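Local coordinates for protein guanine nucleotide exchange factor SRM1 (Saccharomyces cerevisiae, PDB 3OF7) that promotes exchange of GDP for GTP on the Ran-type GTPases Gsp1 and Gsp2, binds chromatin and controls RNA metabolism and nuclear transport, at residues 286-291 with 321-326. Residues are numbered along the deposited sequence; the frame is centred on the assembly and turned at random.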
loop_
_atom_site.group_PDB
_atom_site.type_symbol
_atom_site.label_atom_id
_atom_site.label_comp_id
_atom_site.label_asym_id
_atom_site.label_seq_id
_atom_site.Cartn_x
_atom_site.Cartn_y
_atom_site.Cartn_z
ATOM N N PHE A 286 13.081 7.465 11.657
ATOM C CA PHE A 286 12.248 7.044 12.790
ATOM C C PHE A 286 12.381 5.553 13.122
ATOM O O PHE A 286 11.607 5.013 13.919
ATOM C CB PHE A 286 10.774 7.403 12.549
ATOM C CG PHE A 286 10.497 8.874 12.582
ATOM C CD1 PHE A 286 10.287 9.530 13.793
ATOM C CD2 PHE A 286 10.450 9.609 11.399
ATOM C CE1 PHE A 286 10.027 10.909 13.827
ATOM C CE2 PHE A 286 10.191 10.982 11.411
ATOM C CZ PHE A 286 9.983 11.636 12.633
ATOM N N GLY A 287 13.368 4.891 12.527
ATOM C CA GLY A 287 13.578 3.459 12.770
ATOM C C GLY A 287 12.519 2.601 12.094
ATOM O O GLY A 287 12.308 1.446 12.480
ATOM N N GLN A 288 11.868 3.155 11.069
ATOM C CA GLN A 288 10.830 2.428 10.325
ATOM C C GLN A 288 11.380 1.179 9.605
ATOM O O GLN A 288 10.623 0.263 9.284
ATOM C CB GLN A 288 10.081 3.348 9.348
ATOM C CG GLN A 288 10.937 4.041 8.283
ATOM C CD GLN A 288 11.381 5.447 8.675
ATOM O OE1 GLN A 288 11.950 5.659 9.743
ATOM N NE2 GLN A 288 11.145 6.413 7.787
ATOM N N CYS A 289 12.690 1.143 9.359
ATOM C CA CYS A 289 13.325 -0.035 8.755
ATOM C C CYS A 289 13.460 -1.198 9.745
ATOM O O CYS A 289 13.659 -2.345 9.332
ATOM C CB CYS A 289 14.686 0.315 8.146
ATOM S SG CYS A 289 14.594 1.279 6.622
ATOM N N GLY A 290 13.350 -0.894 11.041
ATOM C CA GLY A 290 13.363 -1.901 12.108
ATOM C C GLY A 290 14.688 -2.636 12.294
ATOM O O GLY A 290 14.704 -3.790 12.737
ATOM N N VAL A 291 15.796 -1.972 11.975
ATOM C CA VAL A 291 17.098 -2.649 11.946
ATOM C C VAL A 291 18.022 -2.322 13.125
ATOM O O VAL A 291 18.985 -3.047 13.376
ATOM C CB VAL A 291 17.856 -2.383 10.621
ATOM C CG1 VAL A 291 17.174 -3.101 9.464
ATOM C CG2 VAL A 291 17.986 -0.882 10.354
ATOM N N GLY A 321 4.000 2.907 5.845
ATOM C CA GLY A 321 3.652 4.272 5.470
ATOM C C GLY A 321 4.865 5.156 5.282
ATOM O O GLY A 321 5.904 4.690 4.828
ATOM N N GLU A 322 4.739 6.437 5.623
ATOM C CA GLU A 322 5.885 7.343 5.527
ATOM C C GLU A 322 6.978 7.002 6.553
ATOM O O GLU A 322 8.166 6.903 6.209
ATOM C CB GLU A 322 5.464 8.815 5.643
ATOM C CG GLU A 322 6.619 9.762 5.312
ATOM C CD GLU A 322 6.241 11.224 5.273
ATOM O OE1 GLU A 322 5.199 11.621 5.837
ATOM O OE2 GLU A 322 7.030 11.986 4.690
ATOM N N HIS A 323 6.574 6.817 7.807
ATOM C CA HIS A 323 7.547 6.685 8.895
ATOM C C HIS A 323 7.270 5.525 9.833
ATOM O O HIS A 323 7.769 5.514 10.965
ATOM C CB HIS A 323 7.605 7.978 9.719
ATOM C CG HIS A 323 8.006 9.189 8.935
ATOM N ND1 HIS A 323 7.389 10.411 9.093
ATOM C CD2 HIS A 323 8.988 9.376 8.021
ATOM C CE1 HIS A 323 7.967 11.297 8.297
ATOM N NE2 HIS A 323 8.938 10.692 7.633
ATOM N N HIS A 324 6.484 4.555 9.376
ATOM C CA HIS A 324 6.206 3.357 10.178
ATOM C C HIS A 324 6.058 2.131 9.304
ATOM O O HIS A 324 5.814 2.241 8.097
ATOM C CB HIS A 324 4.956 3.540 11.050
ATOM C CG HIS A 324 3.669 3.520 10.286
ATOM N ND1 HIS A 324 2.716 2.538 10.461
ATOM C CD2 HIS A 324 3.174 4.362 9.349
ATOM C CE1 HIS A 324 1.688 2.778 9.669
ATOM N NE2 HIS A 324 1.938 3.884 8.989
ATOM N N SER A 325 6.206 0.966 9.922
ATOM C CA SER A 325 6.095 -0.296 9.212
ATOM C C SER A 325 5.293 -1.293 10.019
ATOM O O SER A 325 5.330 -1.265 11.242
ATOM C CB SER A 325 7.481 -0.866 8.950
ATOM O OG SER A 325 8.245 0.073 8.222
ATOM N N LEU A 326 4.595 -2.184 9.321
ATOM C CA LEU A 326 3.757 -3.189 9.966
ATOM C C LEU A 326 4.043 -4.561 9.381
ATOM O O LEU A 326 3.890 -4.773 8.184
ATOM C CB LEU A 326 2.273 -2.849 9.800
ATOM C CG LEU A 326 1.829 -1.452 10.244
ATOM C CD1 LEU A 326 0.382 -1.232 9.854
ATOM C CD2 LEU A 326 2.021 -1.246 11.754
#
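F286 and Q288 pack against H323 in a buried contact between two blades of the RCC1 beta-propeller, a worked example of how a turn that follows one blade's strand 278-281 meets the hairpin between the first two strands of the next. Both segments belong to the fifth RCC1 repeat, residues 275-330, so the sequence repeat here straddles two blades. Within 286-291 a type I turn runs from G287 to G290, held by G290 N to G287 O at 2.9 Å. At the start of strand 324-329, S325 OG donates to the backbone O of Q288 at 2.6 Å, although the position of this hydroxyl is less certain. The imidazole of H323 lies between two side chains: CE2 of F286 sits over one face, the two rings oblique at 44° with centroids 4.7 Å apart, and CG of E322 lies over the opposite face. Beyond the segments, R339 bonds to H323 ND1 and H387 to E322 OE1, tying the hairpin to further loops. Q288 NE2 reaches the edge of that imidazole, in its plane, 3.7 Å from H323 CD2, while the amide plane stands 77° from the ring. The Q288 chain gets there with the help of a bend at chi2 (-95°). On the same amide, OE1 accepts from F286 N of its own loop at 2.9 Å, in the carbonyl plane, and this bond helps fix the amide's rotation.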